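Local coordinates for protein probable acetyltransferase (Agrobacterium tumefaciens, PDB 2GE3) that binds acetyl-coenzyme A in a GNAT fold and probably transfers the acetyl group to an amine of an acceptor substrate, at residues 29-34 / 96-101; 60-63 / 68-71; 124-129 / 135-140; 150-153 / 158-161. One frame throughout, in Å; residues are numbered along the deposited sequence.

Contact 1: residues 29-34 / 96-101; sequences SRERKY and AYRNKG. With ACO (acetyl coenzyme *a), chain E.
Arg-98 lays its guanidinium over the pantetheine arm of acetyl-coenzyme A, with C7P of the cofactor 3.4 Å above the centre of the plane, and from there reaches Glu-31 across the site. The grip is end-on and two-pronged: NH1 of Arg-98 donates to OE1 of Glu-31 at 3.2 Å, in the guanidinium plane and on the syn side of the oxygen, while Arg-98 NH2 meets Glu-31 OE2 at 3.0 Å, tilted somewhat from both planes. Carboxylate and guanidinium are 17° from coplanar. Both chains arrive extended, from opposite directions; Arg-98 runs extended from CG to NE, which carries its head along the cofactor. NE is held by the carbonyl of Ile-93, so the group is fixed on more than one edge. Tyr-34 stands with its ring plane 79° from the guanidinium, CE1 3.6 Å from Arg-98 NH1, and offers one face to the same C7P. A water accepts from Arg-98 NH1 at 3.0 Å. Further along 96-101, the backbone N of Asn-99 binds O5A of the cofactor at 2.8 Å and Gly-101 N binds O2A, the GNAT pyrophosphate-binding loop leading into helix 102-117. The ion pair thus ties the loop after helix 18-29 to the pyrophosphate loop beside the pantetheine, and Glu-31 would be expected to offset part of the arginine's charge.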
# COMPACT_ATOMS: atom_id res chain seq x y z
N SER A 29 18.39 -6.62 -3.61
CA SER A 29 17.09 -7.39 -3.68
C SER A 29 17.39 -8.89 -3.65
O SER A 29 16.68 -9.69 -2.95
CB SER A 29 16.28 -7.08 -4.93
OG SER A 29 16.07 -5.69 -5.02
N ARG A 30 18.45 -9.24 -4.36
CA ARG A 30 18.84 -10.68 -4.58
C ARG A 30 19.41 -11.39 -3.35
O ARG A 30 19.59 -12.60 -3.33
CB ARG A 30 19.74 -10.85 -5.82
CG ARG A 30 18.96 -10.64 -7.15
CD ARG A 30 19.81 -10.93 -8.42
NE ARG A 30 21.23 -10.81 -8.14
CZ ARG A 30 22.22 -11.48 -8.74
NH1 ARG A 30 21.97 -12.40 -9.67
NH2 ARG A 30 23.48 -11.24 -8.37
N GLU A 31 19.67 -10.62 -2.32
CA GLU A 31 20.04 -11.14 -1.03
C GLU A 31 18.85 -11.78 -0.40
O GLU A 31 19.02 -12.59 0.50
CB GLU A 31 20.52 -10.02 -0.12
CG GLU A 31 21.92 -9.52 -0.53
CD GLU A 31 22.44 -8.32 0.35
OE1 GLU A 31 22.61 -8.46 1.58
OE2 GLU A 31 22.71 -7.24 -0.21
N ARG A 32 17.65 -11.36 -0.83
CA ARG A 32 16.38 -11.91 -0.37
C ARG A 32 16.17 -11.83 1.14
O ARG A 32 15.52 -12.69 1.71
CB ARG A 32 16.16 -13.36 -0.86
CG ARG A 32 16.29 -13.58 -2.36
CD ARG A 32 16.19 -15.12 -2.67
NE ARG A 32 14.98 -15.50 -3.42
CZ ARG A 32 14.07 -16.35 -3.00
NH1 ARG A 32 14.16 -16.94 -1.80
NH2 ARG A 32 13.05 -16.65 -3.79
N LYS A 33 16.70 -10.82 1.82
CA LYS A 33 16.42 -10.70 3.28
C LYS A 33 15.77 -9.42 3.72
O LYS A 33 15.10 -9.38 4.72
CB LYS A 33 17.66 -11.00 4.18
CG LYS A 33 18.91 -11.35 3.46
CD LYS A 33 19.84 -12.19 4.35
CE LYS A 33 20.18 -11.48 5.68
NZ LYS A 33 21.65 -11.74 5.92
N TYR A 34 15.93 -8.37 2.96
CA TYR A 34 15.51 -7.07 3.41
C TYR A 34 14.39 -6.44 2.60
O TYR A 34 13.47 -5.89 3.15
CB TYR A 34 16.71 -6.14 3.42
CG TYR A 34 17.97 -6.76 3.99
CD1 TYR A 34 19.04 -7.08 3.14
CD2 TYR A 34 18.11 -7.01 5.37
CE1 TYR A 34 20.26 -7.60 3.64
CE2 TYR A 34 19.29 -7.56 5.88
CZ TYR A 34 20.36 -7.84 5.01
OH TYR A 34 21.53 -8.37 5.46
N ALA A 96 29.21 -3.75 1.80
CA ALA A 96 30.44 -3.13 2.27
C ALA A 96 30.23 -1.73 2.85
O ALA A 96 31.09 -1.22 3.56
CB ALA A 96 31.53 -2.99 1.05
N TYR A 97 29.11 -1.08 2.55
CA TYR A 97 28.97 0.33 3.00
C TYR A 97 27.99 0.52 4.15
O TYR A 97 27.73 1.61 4.57
CB TYR A 97 28.62 1.20 1.83
CG TYR A 97 29.73 1.24 0.76
CD1 TYR A 97 30.65 2.30 0.78
CD2 TYR A 97 29.82 0.27 -0.26
CE1 TYR A 97 31.65 2.40 -0.20
CE2 TYR A 97 30.87 0.34 -1.23
CZ TYR A 97 31.75 1.41 -1.19
OH TYR A 97 32.74 1.61 -2.12
N ARG A 98 27.44 -0.58 4.66
CA ARG A 98 26.51 -0.52 5.79
C ARG A 98 27.19 -0.23 7.11
O ARG A 98 28.41 -0.45 7.28
CB ARG A 98 25.69 -1.81 5.94
CG ARG A 98 24.87 -2.12 4.69
CD ARG A 98 24.22 -3.50 4.67
NE ARG A 98 23.64 -3.71 3.34
CZ ARG A 98 23.26 -4.86 2.81
NH1 ARG A 98 23.45 -6.01 3.48
NH2 ARG A 98 22.78 -4.86 1.55
N ASN A 99 26.34 0.16 8.05
CA ASN A 99 26.69 0.36 9.43
C ASN A 99 27.72 1.44 9.59
O ASN A 99 28.47 1.45 10.55
CB ASN A 99 27.14 -0.96 10.09
CG ASN A 99 26.83 -0.98 11.61
OD1 ASN A 99 27.55 -1.61 12.40
ND2 ASN A 99 25.81 -0.24 12.01
N LYS A 100 27.77 2.40 8.70
CA LYS A 100 28.80 3.44 8.83
C LYS A 100 28.16 4.85 8.82
O LYS A 100 28.82 5.82 8.55
CB LYS A 100 29.83 3.29 7.69
CG LYS A 100 30.76 2.01 7.78
CD LYS A 100 31.74 2.01 6.55
CE LYS A 100 32.24 0.63 6.19
NZ LYS A 100 31.15 -0.40 6.25
N GLY A 101 26.86 4.97 9.05
CA GLY A 101 26.25 6.27 9.15
C GLY A 101 25.73 6.80 7.82
O GLY A 101 25.13 7.91 7.76
N1A ACO E . 20.81 -4.41 15.69
C2A ACO E . 20.51 -3.26 16.29
N3A ACO E . 21.03 -2.10 15.86
C4A ACO E . 21.91 -2.07 14.83
C5A ACO E . 22.26 -3.27 14.12
C6A ACO E . 21.65 -4.50 14.61
N6A ACO E . 21.97 -5.67 13.91
N7A ACO E . 23.20 -2.95 13.14
C8A ACO E . 23.40 -1.63 13.17
N9A ACO E . 22.66 -1.13 14.19
C1B ACO E . 22.58 0.27 14.52
C2B ACO E . 23.88 1.05 14.45
O2B ACO E . 24.43 1.01 15.79
C3B ACO E . 23.26 2.40 14.04
O3B ACO E . 22.57 2.94 15.17
P3B ACO E . 23.20 3.93 16.32
O7A ACO E . 24.24 3.23 17.18
O8A ACO E . 21.89 4.15 17.08
O9A ACO E . 23.94 4.98 15.54
C4B ACO E . 22.13 2.07 13.06
O4B ACO E . 21.69 0.78 13.48
C5B ACO E . 22.65 1.95 11.60
O5B ACO E . 22.87 3.27 11.11
P1A ACO E . 23.55 3.60 9.76
O1A ACO E . 23.10 4.99 9.51
O2A ACO E . 24.96 3.18 10.09
O3A ACO E . 22.79 2.55 8.78
P2A ACO E . 23.20 1.99 7.38
O4A ACO E . 24.18 2.78 6.57
O5A ACO E . 23.56 0.56 7.67
O6A ACO E . 21.75 2.07 6.60
CBP ACO E . 20.10 0.36 6.06
CCP ACO E . 20.65 1.31 7.13
CDP ACO E . 19.03 -0.55 6.76
CEP ACO E . 19.49 1.12 4.88
CAP ACO E . 21.22 -0.51 5.37
OAP ACO E . 21.84 -1.23 6.41
C9P ACO E . 20.84 -1.52 4.32
O9P ACO E . 20.81 -1.19 3.14
N8P ACO E . 20.57 -2.79 4.70
C7P ACO E . 20.09 -3.75 3.67
C6P ACO E . 18.81 -3.32 2.98
C5P ACO E . 17.67 -2.81 3.83
O5P ACO E . 17.40 -3.28 4.93
N4P ACO E . 16.92 -1.85 3.28
C3P ACO E . 16.02 -1.06 4.09
C2P ACO E . 14.89 -1.93 4.57
S1P ACO E . 13.85 -2.40 3.20
C ACO E . 12.72 -2.29 4.42
O ACO E . 12.97 -1.58 5.36
CH3 ACO E . 11.42 -3.02 4.17
O HOH W 1 24.69 -7.00 6.06

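Contact 2: residues 60-63 / 68-71; sequences QFVA and DVIG
Gln-60 to Ala-63 form the opening of the first strand of a beta hairpin, 60-65 with 68-77, and the pairing with 68-71 is broken by a classic beta bulge in which Ile-70 and Gly-71 both face Ala-63. Gln-60 and Phe-61 find their backbone partners beyond 68-71, Phe-61 in Cys-73 of the same hairpin, and the Phe-61 ring packs on helix 102-117. At Val-62 the side chains begin to meet: its CG1 lies 3.9 Å from CG1 of Val-69, the two valines crossing at about a right angle. Val-69 has CG1 anti to the backbone N (chi1 170°) and CG2 beside that N, and both methyls lie against Val-62. The CA of Val-62 also makes a CA-H...O contact with the carbonyl O of Gly-71. Ala-63 carries the backbone bonds on both sides of the bulge. Its N donates to Gly-71 O at 2.8 Å, nearly straight at 170° but from well above the carbonyl plane, and its own O accepts from Ile-70 N. The segments run at 107° to each other, far from flat antiparallel pairing. Ile-70 also reaches Tyr-97 and Leu-102, and its CG1 rests 3.3 Å from the carbonyl O of Ala-63.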
# COMPACT_ATOMS: atom_id res chain seq x y z
N GLN A 60 14.65 11.53 -4.53
CA GLN A 60 15.32 10.33 -4.84
C GLN A 60 16.81 10.60 -4.87
O GLN A 60 17.29 11.36 -5.69
CB GLN A 60 14.83 9.73 -6.15
CG GLN A 60 15.53 8.40 -6.53
CD GLN A 60 14.80 7.74 -7.74
OE1 GLN A 60 14.35 8.45 -8.70
NE2 GLN A 60 14.61 6.41 -7.66
N PHE A 61 17.53 9.99 -3.94
CA PHE A 61 18.94 10.32 -3.74
C PHE A 61 19.79 9.09 -3.90
O PHE A 61 19.37 7.98 -3.55
CB PHE A 61 19.11 10.93 -2.32
CG PHE A 61 18.59 12.33 -2.22
CD1 PHE A 61 17.22 12.60 -2.11
CD2 PHE A 61 19.47 13.40 -2.33
CE1 PHE A 61 16.74 13.96 -2.14
CE2 PHE A 61 19.01 14.70 -2.33
CZ PHE A 61 17.65 14.98 -2.24
N VAL A 62 21.02 9.28 -4.41
CA VAL A 62 21.96 8.15 -4.57
C VAL A 62 23.21 8.42 -3.78
O VAL A 62 23.57 9.57 -3.61
CB VAL A 62 22.22 7.79 -6.03
CG1 VAL A 62 20.99 7.08 -6.53
CG2 VAL A 62 22.67 9.08 -6.87
N ALA A 63 23.81 7.36 -3.24
CA ALA A 63 25.14 7.54 -2.69
C ALA A 63 26.12 7.00 -3.69
O ALA A 63 26.03 5.85 -4.11
CB ALA A 63 25.29 6.89 -1.35
N ASP A 68 30.36 4.71 -8.80
CA ASP A 68 29.25 3.72 -8.73
C ASP A 68 28.16 4.22 -7.74
O ASP A 68 28.52 4.90 -6.79
CB ASP A 68 29.78 2.33 -8.26
CG ASP A 68 30.81 1.65 -9.26
OD1 ASP A 68 30.37 1.17 -10.34
OD2 ASP A 68 32.05 1.52 -8.95
N VAL A 69 26.88 3.86 -7.97
CA VAL A 69 25.78 3.96 -6.98
C VAL A 69 25.97 2.82 -5.98
O VAL A 69 25.94 1.64 -6.35
CB VAL A 69 24.29 3.95 -7.60
CG1 VAL A 69 23.17 3.80 -6.48
CG2 VAL A 69 23.99 5.23 -8.48
N ILE A 70 26.24 3.18 -4.72
CA ILE A 70 26.40 2.16 -3.67
C ILE A 70 25.22 2.18 -2.66
O ILE A 70 25.14 1.37 -1.74
CB ILE A 70 27.80 2.27 -2.99
CG1 ILE A 70 28.10 3.70 -2.60
CG2 ILE A 70 28.94 1.90 -3.92
CD1 ILE A 70 28.18 3.90 -1.15
N GLY A 71 24.23 3.04 -2.92
CA GLY A 71 23.13 3.20 -2.02
C GLY A 71 22.14 4.19 -2.59
O GLY A 71 22.51 4.94 -3.43

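Contact 3: residues 124-129 / 135-140; sequences LSVHAD and ALYEKI. With ACO (acetyl coenzyme *a), chain E.
A leucine methyl sits almost exactly on the axis of a tyrosine ring: CD2 of Leu-124 is 3.6 Å from the centroid of Tyr-137 and only 3° off the ring normal, a CH-pi contact over the face. The pair joins strand 121-127 to helix 131-140 of the GNAT fold, where the helix follows the strand directly and packs against the sheet. Leu-124 places its CG between the backbone N and the carbonyl carbon (chi1 63°), and the branch so directed lays CD2 over the ring centre while CD1 reaches Tyr-137 CD2 at 3.8 Å. Val-126, two residues on and also facing the helix, takes the ring at its edge, its CG2 3.9 Å from Tyr-137 CE2. Met-107 of helix 102-117 and Met-164 of strand 158-167 also touch the tyrosine. Held between face and edge contacts, the ring points its hydroxyl into the cofactor pocket, where Tyr-137 OH donates to the acetyl O of acetyl-coenzyme A at 3.2 Å, although the acetyl group is modelled with strain and its detail is tentative. GNAT enzymes commonly carry a tyrosine at this position, near the thioester. The preceding residue, Leu-136, packs on the pyrophosphate and pantetheine parts of the cofactor, and Lys-139, bent at chi2 and chi3, brings its NZ to 3.1 Å from O9A of the 3'-phosphate.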
# COMPACT_ATOMS: atom_id res chain seq x y z
N LEU A 124 6.64 3.78 5.84
CA LEU A 124 7.53 2.66 5.49
C LEU A 124 7.05 1.40 6.17
O LEU A 124 6.30 1.42 7.18
CB LEU A 124 9.01 2.98 5.80
CG LEU A 124 9.55 3.24 7.18
CD1 LEU A 124 9.59 1.90 8.08
CD2 LEU A 124 10.89 3.92 7.08
N SER A 125 7.40 0.29 5.56
CA SER A 125 7.21 -1.04 6.14
C SER A 125 8.56 -1.71 6.28
O SER A 125 9.33 -1.61 5.36
CB SER A 125 6.36 -1.85 5.18
OG SER A 125 5.00 -1.44 5.48
N VAL A 126 8.84 -2.37 7.39
CA VAL A 126 10.10 -3.03 7.61
C VAL A 126 9.89 -4.44 8.21
O VAL A 126 9.01 -4.62 9.07
CB VAL A 126 11.04 -2.12 8.49
CG1 VAL A 126 10.41 -1.85 9.92
CG2 VAL A 126 12.38 -2.66 8.59
N HIS A 127 10.70 -5.42 7.78
CA HIS A 127 10.63 -6.74 8.37
C HIS A 127 10.97 -6.69 9.84
O HIS A 127 11.94 -6.04 10.25
CB HIS A 127 11.52 -7.78 7.63
CG HIS A 127 11.21 -7.96 6.17
ND1 HIS A 127 12.01 -8.67 5.32
CD2 HIS A 127 10.18 -7.51 5.41
CE1 HIS A 127 11.52 -8.62 4.09
NE2 HIS A 127 10.43 -7.89 4.11
N ALA A 128 10.18 -7.41 10.64
CA ALA A 128 10.29 -7.33 12.12
C ALA A 128 11.67 -7.80 12.60
O ALA A 128 12.14 -7.42 13.70
CB ALA A 128 9.16 -8.07 12.88
N ASP A 129 12.29 -8.63 11.79
CA ASP A 129 13.60 -9.13 12.10
C ASP A 129 14.78 -8.30 11.47
O ASP A 129 15.94 -8.61 11.71
CB ASP A 129 13.67 -10.63 11.79
CG ASP A 129 13.55 -10.94 10.27
OD1 ASP A 129 13.34 -10.01 9.44
OD2 ASP A 129 13.68 -12.16 9.89
N ALA A 135 16.51 0.09 13.95
CA ALA A 135 17.32 0.99 14.78
C ALA A 135 17.63 2.27 14.08
O ALA A 135 17.65 3.33 14.73
CB ALA A 135 18.66 0.33 15.21
N LEU A 136 17.93 2.20 12.78
CA LEU A 136 18.15 3.45 12.02
C LEU A 136 16.85 4.25 11.90
O LEU A 136 16.85 5.46 12.11
CB LEU A 136 18.73 3.19 10.61
CG LEU A 136 18.79 4.47 9.72
CD1 LEU A 136 19.72 5.46 10.36
CD2 LEU A 136 19.15 4.29 8.24
N TYR A 137 15.75 3.60 11.57
CA TYR A 137 14.48 4.36 11.51
C TYR A 137 14.10 4.99 12.85
O TYR A 137 13.67 6.11 12.88
CB TYR A 137 13.34 3.47 11.02
CG TYR A 137 13.58 2.90 9.68
CD1 TYR A 137 14.30 3.63 8.71
CD2 TYR A 137 13.14 1.60 9.34
CE1 TYR A 137 14.64 3.06 7.42
CE2 TYR A 137 13.36 1.05 8.04
CZ TYR A 137 14.11 1.78 7.10
OH TYR A 137 14.34 1.24 5.84
N GLU A 138 14.24 4.26 13.96
CA GLU A 138 14.03 4.88 15.29
C GLU A 138 14.93 6.12 15.53
O GLU A 138 14.44 7.14 15.94
CB GLU A 138 14.24 3.85 16.43
CG GLU A 138 13.09 2.79 16.33
CD GLU A 138 13.25 1.61 17.28
OE1 GLU A 138 14.36 1.42 17.82
OE2 GLU A 138 12.29 0.82 17.46
N LYS A 139 16.22 6.01 15.21
CA LYS A 139 17.17 7.05 15.43
C LYS A 139 16.74 8.27 14.64
O LYS A 139 16.78 9.36 15.13
CB LYS A 139 18.55 6.58 14.95
CG LYS A 139 19.59 7.58 15.12
CD LYS A 139 20.67 7.48 14.08
CE LYS A 139 21.24 6.05 13.94
NZ LYS A 139 22.48 6.15 13.04
N ILE A 140 16.37 8.09 13.37
CA ILE A 140 15.98 9.23 12.53
C ILE A 140 14.69 9.90 13.06
O ILE A 140 14.49 11.04 12.77
CB ILE A 140 15.75 8.77 11.07
CG1 ILE A 140 17.07 8.26 10.45
CG2 ILE A 140 15.14 9.90 10.22
CD1 ILE A 140 18.24 9.19 10.44
N1A ACO E . 20.81 -4.41 15.69
C2A ACO E . 20.51 -3.26 16.29
N3A ACO E . 21.03 -2.10 15.86
C4A ACO E . 21.91 -2.07 14.83
C5A ACO E . 22.26 -3.27 14.12
C6A ACO E . 21.65 -4.50 14.61
N6A ACO E . 21.97 -5.67 13.91
N7A ACO E . 23.20 -2.95 13.14
C8A ACO E . 23.40 -1.63 13.17
N9A ACO E . 22.66 -1.13 14.19
C1B ACO E . 22.58 0.27 14.52
C2B ACO E . 23.88 1.05 14.45
O2B ACO E . 24.43 1.01 15.79
C3B ACO E . 23.26 2.40 14.04
O3B ACO E . 22.57 2.94 15.17
P3B ACO E . 23.20 3.93 16.32
O7A ACO E . 24.24 3.23 17.18
O8A ACO E . 21.89 4.15 17.08
O9A ACO E . 23.94 4.98 15.54
C4B ACO E . 22.13 2.07 13.06
O4B ACO E . 21.69 0.78 13.48
C5B ACO E . 22.65 1.95 11.60
O5B ACO E . 22.87 3.27 11.11
P1A ACO E . 23.55 3.60 9.76
O1A ACO E . 23.10 4.99 9.51
O2A ACO E . 24.96 3.18 10.09
O3A ACO E . 22.79 2.55 8.78
P2A ACO E . 23.20 1.99 7.38
O4A ACO E . 24.18 2.78 6.57
O5A ACO E . 23.56 0.56 7.67
O6A ACO E . 21.75 2.07 6.60
CBP ACO E . 20.10 0.36 6.06
CCP ACO E . 20.65 1.31 7.13
CDP ACO E . 19.03 -0.55 6.76
CEP ACO E . 19.49 1.12 4.88
CAP ACO E . 21.22 -0.51 5.37
OAP ACO E . 21.84 -1.23 6.41
C9P ACO E . 20.84 -1.52 4.32
O9P ACO E . 20.81 -1.19 3.14
N8P ACO E . 20.57 -2.79 4.70
C7P ACO E . 20.09 -3.75 3.67
C6P ACO E . 18.81 -3.32 2.98
C5P ACO E . 17.67 -2.81 3.83
O5P ACO E . 17.40 -3.28 4.93
N4P ACO E . 16.92 -1.85 3.28
C3P ACO E . 16.02 -1.06 4.09
C2P ACO E . 14.89 -1.93 4.57
S1P ACO E . 13.85 -2.40 3.20
C ACO E . 12.72 -2.29 4.42
O ACO E . 12.97 -1.58 5.36
CH3 ACO E . 11.42 -3.02 4.17

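Contact 4: residues 150-153 / 158-161; sequences DAVS and YIDS
Strands 151-153 and 158-161 run antiparallel at 148°, axes 4.5 Å apart, and a classic beta bulge sets Ala-151 and Val-152 both opposite Ile-159. Val-152 and Ile-159 form the hydrogen-bonded pair, Ile-159 N to Val-152 O at 2.8 Å and Val-152 N to Ile-159 O at 3.0 Å, while Ser-153 and Tyr-158 make the non-hydrogen-bonded pair next to it. In the first pair Val-152 CB lies 3.8 Å from Ile-159 CB. Val-152 CG1 also touches Ile-159 CG1, and both residues meet His-127 of the neighbouring strand. On the other face Tyr-158 has CG beside its backbone N (chi1 -64°), which swings the ring back across 150-153: Asp-150 OD1 lies 3.4 Å from Tyr-158 CB, the carboxylate and ring planes are 21° apart, and CB of Ser-153 packs near CD2 of the ring. Where the chain turns a corner, Asp-150 N donates nearly straight to OD1 of Asp-160 at 3.0 Å, from above the carboxylate plane. The other oxygen of Asp-160 is paired with Arg-149, and Asp-150 OD2 is bound by His-120 of the second subunit. That subunit also stacks His-120 on the Tyr-158 ring and, through its His-85 and Arg-83, bonds the carbonyls of Asp-150 and Ala-151. Asp-150 OD1 and Asp-160 OD1 stand 3.9 Å apart, a proximity that the arginine, the histidine and the backbone N-H probably make tolerable; with the second subunit bonded here, this corner of the hairpin forms a polar part of the subunit interface.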
# COMPACT_ATOMS: atom_id res chain seq x y z
N ASP A 150 2.51 -12.09 9.86
CA ASP A 150 2.60 -12.90 8.64
C ASP A 150 2.41 -12.09 7.33
O ASP A 150 1.85 -12.58 6.40
CB ASP A 150 1.58 -14.04 8.64
CG ASP A 150 1.82 -15.09 9.74
OD1 ASP A 150 2.90 -14.97 10.42
OD2 ASP A 150 0.90 -16.03 9.88
N ALA A 151 2.86 -10.88 7.27
CA ALA A 151 2.55 -10.02 6.11
C ALA A 151 3.52 -10.30 4.94
O ALA A 151 3.21 -9.94 3.82
CB ALA A 151 2.58 -8.54 6.49
N VAL A 152 4.62 -11.00 5.21
CA VAL A 152 5.75 -11.21 4.26
C VAL A 152 5.96 -12.72 4.21
O VAL A 152 5.84 -13.40 5.21
CB VAL A 152 7.04 -10.40 4.70
CG1 VAL A 152 8.31 -10.76 3.86
CG2 VAL A 152 6.85 -8.92 4.56
N SER A 153 6.17 -13.28 3.04
CA SER A 153 6.53 -14.72 2.97
C SER A 153 7.73 -14.73 2.03
O SER A 153 7.69 -14.07 0.98
CB SER A 153 5.38 -15.49 2.34
OG SER A 153 5.63 -16.87 2.26
N TYR A 158 6.79 -17.28 6.84
CA TYR A 158 6.12 -16.01 7.20
C TYR A 158 6.93 -15.12 8.12
O TYR A 158 7.39 -15.56 9.16
CB TYR A 158 4.76 -16.28 7.88
CG TYR A 158 3.76 -16.95 6.99
CD1 TYR A 158 3.15 -18.14 7.37
CD2 TYR A 158 3.44 -16.42 5.73
CE1 TYR A 158 2.27 -18.80 6.51
CE2 TYR A 158 2.51 -17.07 4.89
CZ TYR A 158 1.94 -18.24 5.27
OH TYR A 158 1.07 -18.89 4.40
N ILE A 159 7.01 -13.84 7.74
CA ILE A 159 7.68 -12.75 8.49
C ILE A 159 6.62 -11.67 8.83
O ILE A 159 5.81 -11.28 8.00
CB ILE A 159 8.83 -12.03 7.62
CG1 ILE A 159 9.69 -13.03 6.84
CG2 ILE A 159 9.75 -11.17 8.44
CD1 ILE A 159 10.13 -14.13 7.67
N ASP A 160 6.66 -11.20 10.06
CA ASP A 160 5.97 -9.96 10.42
C ASP A 160 6.61 -8.73 9.81
O ASP A 160 7.82 -8.62 9.56
CB ASP A 160 5.95 -9.84 11.94
CG ASP A 160 5.07 -10.94 12.60
OD1 ASP A 160 4.64 -11.87 11.91
OD2 ASP A 160 4.81 -10.87 13.81
N SER A 161 5.76 -7.77 9.58
CA SER A 161 6.25 -6.49 9.07
C SER A 161 5.83 -5.42 10.11
O SER A 161 4.80 -5.54 10.73
CB SER A 161 5.59 -6.19 7.71
OG SER A 161 6.47 -5.40 6.98

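Contacts 2 and 3 are buried and contacts 1 and 4 only partly so. Contact 2 is nested in the loop closed by contact 1 and touches it through Ile-70 and Tyr-97. Contacts 1 and 3 share acetyl-coenzyme A, one packing side chains on the pantetheine and giving backbone N-H groups to the pyrophosphate, the other reaching both the acetyl oxygen and the 3'-phosphate. Contacts 3 and 4 lie on adjacent strands of the sheet, joined by Ala-128 N and Asp-160 O. Contacts 2 and 4 are bulged hairpins, their centres about 28 Å apart, one with apolar side chains and covered by the fold, the other mixing an apolar pair with acidic side chains and facing a second subunit.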